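Phage terminase large subunit (Thermus phage P7426, PDB 4ZNK) probably acts as the ATP-driven motor that packages viral DNA into empty capsids and as the endonuclease that cuts the genome, this chain being its ATPase domain. Local coordinates at residues A[67-72]-A[131-136]; A[149-154]-A[169-174]; A[184-189]-A[250-255]. All blocks are in the same frame, centred on the assembly; numbering follows the deposited sequence.

Contact 1: A[67-72]-A[131-136]; sequences QGWIIA and EFRGKS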
# COMPACT_ATOMS: atom_id res chain seq x y z
N GLN A 67 -7.92 -10.02 -7.87
CA GLN A 67 -8.59 -9.78 -6.60
C GLN A 67 -7.60 -9.37 -5.54
O GLN A 67 -6.49 -9.94 -5.42
CB GLN A 67 -9.35 -11.04 -6.14
CG GLN A 67 -10.39 -11.53 -7.16
CD GLN A 67 -11.00 -12.83 -6.73
OE1 GLN A 67 -10.36 -13.88 -6.83
NE2 GLN A 67 -12.22 -12.78 -6.23
N GLY A 68 -7.98 -8.37 -4.75
CA GLY A 68 -7.13 -7.95 -3.66
C GLY A 68 -7.88 -7.28 -2.54
O GLY A 68 -9.06 -6.97 -2.67
N TRP A 69 -7.15 -7.05 -1.45
CA TRP A 69 -7.66 -6.41 -0.26
C TRP A 69 -6.76 -5.27 0.12
O TRP A 69 -5.55 -5.34 -0.10
CB TRP A 69 -7.69 -7.34 0.95
CG TRP A 69 -8.68 -8.46 0.93
CD1 TRP A 69 -9.71 -8.66 0.06
CD2 TRP A 69 -8.71 -9.55 1.85
NE1 TRP A 69 -10.38 -9.81 0.38
CE2 TRP A 69 -9.80 -10.37 1.49
CE3 TRP A 69 -7.93 -9.91 2.95
CZ2 TRP A 69 -10.11 -11.54 2.19
CZ3 TRP A 69 -8.26 -11.06 3.65
CH2 TRP A 69 -9.34 -11.86 3.26
N ILE A 70 -7.35 -4.24 0.73
CA ILE A 70 -6.59 -3.32 1.57
C ILE A 70 -7.05 -3.61 2.99
O ILE A 70 -8.25 -3.64 3.29
CB ILE A 70 -6.76 -1.82 1.18
CG1 ILE A 70 -5.95 -0.91 2.11
CG2 ILE A 70 -8.23 -1.41 1.13
CD1 ILE A 70 -6.64 -0.50 3.44
N ILE A 71 -6.08 -3.91 3.85
CA ILE A 71 -6.31 -4.18 5.27
C ILE A 71 -5.67 -3.09 6.10
O ILE A 71 -4.48 -2.78 5.93
CB ILE A 71 -5.75 -5.55 5.70
CG1 ILE A 71 -6.27 -6.65 4.77
CG2 ILE A 71 -6.18 -5.87 7.15
CD1 ILE A 71 -5.16 -7.44 4.13
N ALA A 72 -6.45 -2.52 7.01
CA ALA A 72 -5.95 -1.51 7.96
C ALA A 72 -6.35 -1.93 9.39
O ALA A 72 -7.10 -2.90 9.55
CB ALA A 72 -6.52 -0.14 7.60
N GLU A 131 -11.72 -7.61 -8.44
CA GLU A 131 -12.35 -7.24 -7.17
C GLU A 131 -11.38 -6.63 -6.18
O GLU A 131 -10.21 -6.97 -6.14
CB GLU A 131 -13.03 -8.48 -6.55
CG GLU A 131 -13.79 -8.24 -5.24
CD GLU A 131 -14.32 -9.53 -4.64
OE1 GLU A 131 -14.09 -10.60 -5.23
OE2 GLU A 131 -14.98 -9.49 -3.58
N PHE A 132 -11.89 -5.69 -5.38
CA PHE A 132 -11.10 -5.02 -4.35
C PHE A 132 -11.98 -4.83 -3.15
O PHE A 132 -13.11 -4.34 -3.28
CB PHE A 132 -10.56 -3.66 -4.86
CG PHE A 132 -9.63 -2.96 -3.91
CD1 PHE A 132 -8.42 -3.56 -3.51
CD2 PHE A 132 -9.93 -1.70 -3.43
CE1 PHE A 132 -7.56 -2.91 -2.66
CE2 PHE A 132 -9.06 -1.05 -2.56
CZ PHE A 132 -7.88 -1.64 -2.19
N ARG A 133 -11.48 -5.24 -1.99
CA ARG A 133 -12.20 -5.02 -0.74
C ARG A 133 -11.37 -4.32 0.31
O ARG A 133 -10.14 -4.47 0.38
CB ARG A 133 -12.70 -6.36 -0.18
CG ARG A 133 -13.64 -7.07 -1.15
CD ARG A 133 -14.45 -8.12 -0.49
NE ARG A 133 -15.46 -7.54 0.38
CZ ARG A 133 -16.56 -8.17 0.78
NH1 ARG A 133 -17.41 -7.54 1.58
NH2 ARG A 133 -16.81 -9.41 0.37
N GLY A 134 -12.05 -3.53 1.13
CA GLY A 134 -11.47 -3.01 2.35
C GLY A 134 -11.77 -3.93 3.54
O GLY A 134 -12.90 -4.41 3.70
N LYS A 135 -10.76 -4.17 4.37
CA LYS A 135 -10.82 -5.13 5.47
C LYS A 135 -10.20 -4.50 6.69
O LYS A 135 -9.46 -3.52 6.61
CB LYS A 135 -10.07 -6.43 5.12
CG LYS A 135 -10.70 -7.23 4.02
CD LYS A 135 -12.00 -7.85 4.51
CE LYS A 135 -12.63 -8.78 3.46
NZ LYS A 135 -13.82 -9.48 4.00
N SER A 136 -10.49 -5.09 7.84
CA SER A 136 -10.02 -4.54 9.09
C SER A 136 -9.37 -5.62 9.92
O SER A 136 -9.93 -6.68 10.12
CB SER A 136 -11.18 -3.92 9.87
OG SER A 136 -10.71 -3.50 11.14
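The Trp69 indole takes the aliphatic chain of Lys135 across one face: CG sits 20° off the normal of the five-membered ring and 3.7 Å from Trp69 CD2, a CH-pi contact, while Lys135 CE lies above the rim, 3.8 Å from Trp69 CE2. In the plane of the indole, at its edge, lies Ile71 CD1 of the same strand. The bend of the lysine at chi2 folds its chain along the ring, and NZ then goes on to the carbonyl O of Asn142. On the other side of the sheet Phe132 crosses to strand 67-72. With its CG anti to the backbone N (chi1 -175°), the ring reaches over Gly68, where no side chain stands in the way, and its CZ closes to 3.3 Å from Ile70 CG2, a snug fit. Both strands belong to the central sheet of the P-loop ATPase fold, running parallel in register, and Ile70 packs close to the magnesium ligand Asp154. Five backbone hydrogen bonds join them, the bond from Ile70 N to Arg133 O being 2.8 Å long. At the start of the pair the flat ends of Gln67 and Glu131 meet with their planes 38° apart: Gln67 NE2 donates to Glu131 OE1 over 3.0 Å, nearly in its own amide plane. Each end has a second partner, Arg109 in a salt bridge to Glu131 OE2 and Arg175 on Gln67 OE1.

Contact 2: A[149-154]-A[169-174]; sequences DFVILD and EPTLSV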
# COMPACT_ATOMS: atom_id res chain seq x y z
N ASP A 149 -4.69 -11.95 -5.56
CA ASP A 149 -3.52 -11.51 -6.31
C ASP A 149 -2.65 -10.52 -5.54
O ASP A 149 -1.45 -10.48 -5.74
CB ASP A 149 -3.94 -10.85 -7.62
CG ASP A 149 -4.59 -11.82 -8.57
OD1 ASP A 149 -3.87 -12.33 -9.45
OD2 ASP A 149 -5.81 -12.05 -8.45
N PHE A 150 -3.26 -9.70 -4.70
CA PHE A 150 -2.49 -8.68 -4.00
C PHE A 150 -3.17 -8.27 -2.69
O PHE A 150 -4.39 -8.36 -2.56
CB PHE A 150 -2.27 -7.45 -4.88
CG PHE A 150 -3.56 -6.67 -5.23
CD1 PHE A 150 -3.89 -5.50 -4.55
CD2 PHE A 150 -4.40 -7.09 -6.24
CE1 PHE A 150 -5.06 -4.79 -4.88
CE2 PHE A 150 -5.56 -6.38 -6.59
CZ PHE A 150 -5.89 -5.23 -5.90
N VAL A 151 -2.35 -7.83 -1.74
CA VAL A 151 -2.85 -7.20 -0.53
C VAL A 151 -2.04 -5.94 -0.25
O VAL A 151 -0.83 -5.89 -0.50
CB VAL A 151 -2.78 -8.12 0.72
CG1 VAL A 151 -3.70 -9.33 0.56
CG2 VAL A 151 -1.35 -8.54 1.02
N ILE A 152 -2.74 -4.93 0.26
CA ILE A 152 -2.13 -3.73 0.81
C ILE A 152 -2.42 -3.68 2.30
O ILE A 152 -3.58 -3.75 2.71
CB ILE A 152 -2.69 -2.46 0.15
CG1 ILE A 152 -2.35 -2.42 -1.34
CG2 ILE A 152 -2.17 -1.21 0.85
CD1 ILE A 152 -3.40 -1.70 -2.12
N LEU A 153 -1.37 -3.59 3.11
CA LEU A 153 -1.50 -3.39 4.56
C LEU A 153 -1.20 -1.94 4.90
O LEU A 153 -0.05 -1.50 4.76
CB LEU A 153 -0.57 -4.31 5.35
CG LEU A 153 -0.97 -5.76 5.52
CD1 LEU A 153 -0.87 -6.54 4.23
CD2 LEU A 153 -0.13 -6.40 6.60
N ASP A 154 -2.22 -1.21 5.31
CA ASP A 154 -2.09 0.20 5.61
C ASP A 154 -1.88 0.34 7.12
O ASP A 154 -2.47 -0.39 7.91
CB ASP A 154 -3.32 0.98 5.15
CG ASP A 154 -3.12 2.50 5.23
OD1 ASP A 154 -1.96 2.97 5.17
OD2 ASP A 154 -4.13 3.24 5.31
N GLU A 169 -1.26 -13.43 4.69
CA GLU A 169 -0.24 -13.94 3.79
C GLU A 169 -0.66 -15.21 3.02
O GLU A 169 -0.37 -15.31 1.83
CB GLU A 169 1.08 -14.22 4.52
CG GLU A 169 2.19 -14.57 3.52
CD GLU A 169 3.57 -14.66 4.11
OE1 GLU A 169 3.68 -14.90 5.33
OE2 GLU A 169 4.54 -14.49 3.33
N PRO A 170 -1.36 -16.15 3.69
CA PRO A 170 -1.76 -17.38 2.99
C PRO A 170 -2.77 -17.18 1.84
O PRO A 170 -2.95 -18.09 1.03
CB PRO A 170 -2.38 -18.23 4.11
CG PRO A 170 -1.78 -17.70 5.37
CD PRO A 170 -1.68 -16.22 5.12
N THR A 171 -3.42 -16.02 1.77
CA THR A 171 -4.31 -15.75 0.65
C THR A 171 -3.53 -15.56 -0.64
O THR A 171 -4.12 -15.56 -1.71
CB THR A 171 -5.16 -14.49 0.87
OG1 THR A 171 -4.31 -13.33 0.85
CG2 THR A 171 -5.88 -14.56 2.16
N LEU A 172 -2.22 -15.37 -0.54
CA LEU A 172 -1.38 -15.07 -1.70
C LEU A 172 -0.70 -16.27 -2.36
O LEU A 172 -0.13 -16.12 -3.44
CB LEU A 172 -0.30 -14.08 -1.29
CG LEU A 172 -0.79 -12.72 -0.77
CD1 LEU A 172 0.39 -11.93 -0.23
CD2 LEU A 172 -1.51 -11.95 -1.86
N SER A 173 -0.78 -17.45 -1.75
CA SER A 173 -0.01 -18.63 -2.20
C SER A 173 -0.37 -19.09 -3.60
O SER A 173 0.49 -19.22 -4.47
CB SER A 173 -0.22 -19.81 -1.23
OG SER A 173 -0.12 -19.43 0.11
N VAL A 174 -1.65 -19.35 -3.83
CA VAL A 174 -2.08 -19.98 -5.07
C VAL A 174 -1.76 -19.16 -6.34
O VAL A 174 -1.51 -19.74 -7.40
CB VAL A 174 -3.61 -20.26 -5.01
CG1 VAL A 174 -4.20 -20.46 -6.39
CG2 VAL A 174 -3.88 -21.45 -4.11
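Leu172 keeps CG beside its backbone N (chi1 -61°) and extends through chi2 (172°), which carries both methyls from the turn to the start of strand 150-154. There the two branches divide the work. CD2 lies against the backbone of Phe150, 4.0 Å from its CA, and CD1 meets Val151 CG2 at the same 4.0 Å. Val151 CB points toward the turn, and of its methyls CG2 meets Leu172 CD1, while CG1 faces both Thr171 OG1, 4.1 Å away, and Leu172 CD2. No hydrogen bond crosses between the segments; the contact is small, buried and carried by van der Waals packing. The threonine hydroxyl is bonded instead to the carbonyl O of Ile168, back in the preceding helix. Thr171 ends the short 3-10 segment 169-171 and Leu172 follows directly; the bond from Leu172 N to Glu169 O, 3.0 Å, ties the turn together. Asp149, just ahead of the strand, turns its side chain away from Leu172 and makes salt bridges to Arg175 and Arg63. The strand carries most of the predicted Walker B motif; this packing lies at its beginning, well away from the magnesium ligand Asp154. Helix 161-168 covers Val151 through Ile168, Ala179 of neighbouring strand 178-183 touches both Val151 and Leu172, and Phe150 is turned to the other face of the sheet, against helix 48-62.

Contact 3: A[184-189]-A[250-255]; sequences TPKGLN and RQEYGA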
# COMPACT_ATOMS: atom_id res chain seq x y z
N THR A 184 3.86 4.37 8.86
CA THR A 184 4.82 5.07 9.69
C THR A 184 5.23 4.06 10.76
O THR A 184 4.42 3.24 11.17
CB THR A 184 4.22 6.33 10.34
OG1 THR A 184 3.04 5.98 11.05
CG2 THR A 184 3.86 7.35 9.27
N PRO A 185 6.49 4.09 11.19
CA PRO A 185 6.99 3.07 12.11
C PRO A 185 6.44 3.20 13.53
O PRO A 185 5.99 4.27 13.94
CB PRO A 185 8.51 3.29 12.08
CG PRO A 185 8.69 4.69 11.71
CD PRO A 185 7.53 5.07 10.84
N LYS A 186 6.44 2.08 14.24
CA LYS A 186 6.00 2.02 15.62
C LYS A 186 7.01 1.20 16.42
O LYS A 186 6.67 0.22 17.06
CB LYS A 186 4.60 1.42 15.72
CG LYS A 186 3.53 2.22 15.02
CD LYS A 186 3.15 3.49 15.81
CE LYS A 186 2.32 4.47 14.96
NZ LYS A 186 3.11 4.93 13.74
N GLY A 187 8.27 1.59 16.34
CA GLY A 187 9.29 0.92 17.12
C GLY A 187 9.85 -0.28 16.42
O GLY A 187 9.68 -0.46 15.21
N LEU A 188 10.55 -1.11 17.18
CA LEU A 188 11.28 -2.21 16.57
C LEU A 188 10.47 -3.51 16.54
O LEU A 188 10.89 -4.54 17.06
CB LEU A 188 12.60 -2.38 17.33
CG LEU A 188 13.81 -1.56 16.83
CD1 LEU A 188 13.46 -0.32 16.00
CD2 LEU A 188 14.66 -1.20 17.98
N ASN A 189 9.30 -3.45 15.92
CA ASN A 189 8.38 -4.58 15.89
C ASN A 189 8.48 -5.31 14.54
O ASN A 189 9.49 -5.18 13.84
CB ASN A 189 6.96 -4.11 16.22
CG ASN A 189 6.28 -3.32 15.09
OD1 ASN A 189 6.90 -2.85 14.14
ND2 ASN A 189 4.98 -3.14 15.23
N ARG A 250 9.19 11.87 15.57
CA ARG A 250 10.24 11.13 14.89
C ARG A 250 9.68 9.98 14.03
O ARG A 250 10.18 9.70 12.94
CB ARG A 250 11.24 10.60 15.91
CG ARG A 250 12.03 11.73 16.53
CD ARG A 250 12.68 11.35 17.82
NE ARG A 250 13.75 10.40 17.62
CZ ARG A 250 14.60 10.04 18.57
NH1 ARG A 250 14.47 10.55 19.79
NH2 ARG A 250 15.56 9.17 18.31
N GLN A 251 8.63 9.33 14.51
CA GLN A 251 7.98 8.27 13.74
C GLN A 251 7.14 8.81 12.59
O GLN A 251 7.30 8.38 11.45
CB GLN A 251 7.11 7.40 14.66
CG GLN A 251 7.97 6.70 15.68
CD GLN A 251 7.22 5.75 16.62
OE1 GLN A 251 6.07 5.97 17.00
NE2 GLN A 251 7.89 4.69 17.00
N GLU A 252 6.24 9.74 12.89
CA GLU A 252 5.24 10.17 11.91
C GLU A 252 5.81 11.07 10.84
O GLU A 252 5.31 11.09 9.70
CB GLU A 252 4.08 10.88 12.60
CG GLU A 252 3.31 10.01 13.59
CD GLU A 252 2.76 8.76 12.95
OE1 GLU A 252 2.96 7.66 13.53
OE2 GLU A 252 2.13 8.86 11.88
N TYR A 253 6.86 11.82 11.17
CA TYR A 253 7.48 12.74 10.22
C TYR A 253 8.88 12.30 9.88
O TYR A 253 9.27 12.32 8.72
CB TYR A 253 7.46 14.19 10.77
CG TYR A 253 6.05 14.70 10.85
CD1 TYR A 253 5.42 15.25 9.74
CD2 TYR A 253 5.32 14.60 12.04
CE1 TYR A 253 4.10 15.69 9.82
CE2 TYR A 253 4.01 15.03 12.11
CZ TYR A 253 3.41 15.57 11.00
OH TYR A 253 2.12 16.01 11.09
N GLY A 254 9.62 11.84 10.88
CA GLY A 254 10.98 11.40 10.63
C GLY A 254 11.06 10.01 10.00
O GLY A 254 12.11 9.61 9.50
N ALA A 255 9.94 9.28 10.04
CA ALA A 255 9.91 7.88 9.65
C ALA A 255 11.06 7.13 10.32
O ALA A 255 11.67 6.25 9.74
CB ALA A 255 9.97 7.77 8.13
O HOH W 1 10.02 3.75 15.59
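Thr184 and Lys186 converge on one carboxylate oxygen, Glu252 OE1, in the tight part of the contact. Thr184 OG1 donates to OE1 from the syn side at 3.0 Å, though 31° out of the carboxylate plane. Lys186 NZ meets Glu252 OE1 at 2.7 Å, nearly along its C-O axis, in a salt bridge. The lysine leaves the backbone pointing away from the helix, and bends at chi2 and chi4 (-61°) curl its end back to Glu252. The same NZ also donates to its neighbour's carbonyl, Pro185 O, at 3.0 Å, from well above the carbonyl plane. Two donors on one oxygen would be expected to favour the ionised form of the glutamate, whose OE2 has a long, weak ion pair with Arg44. Pro185 packs beside this knot, its CD 3.4 Å from Gln251 O and its CG against the backbone of Ala255. The extended chain of Gln251 belongs to the tight part too, passing closely alongside Pro185 O, which lies 3.3 Å from Gln251 CD.

Looser, water-mediated joining is confined to the end of that chain. Gln251 NE2 stands near Gly187 N, but both are donors and do not bond to each other. A water accepts from both, 2.7 Å from Gln251 NE2 and 2.9 Å from Gly187 N; Gln251 NE2 is also bonded to His260. Segment 184-189 leaves the C-terminal end of strand 178-183, the edge at which P-loop ATPases build their nucleotide sites, and Thr184 accordingly lies close to Lys48, an ADP-binding residue, and near the predicted catalytic Glu155.

In the fold
Contacts 1 and 2 share the central sheet: strand 67-72 lies between 126-136 and 150-154, and the two contacts touch directly, with Gln67 O and Asp149 N 2.7 Å apart in a probable hydrogen bond. Both are buried, yet contact 1 is strand pairing with broad side-chain packing on both faces, whereas contact 2 is a small apolar fit of a turn against a strand. Contact 3, its centre about 24 Å from either of the other two centres, lies further from the middle of the chain. It joins a loop to the end of helix 246-252 by charge, hydroxyl and water rather than by backbone pairing, though most of its touching residues are buried too.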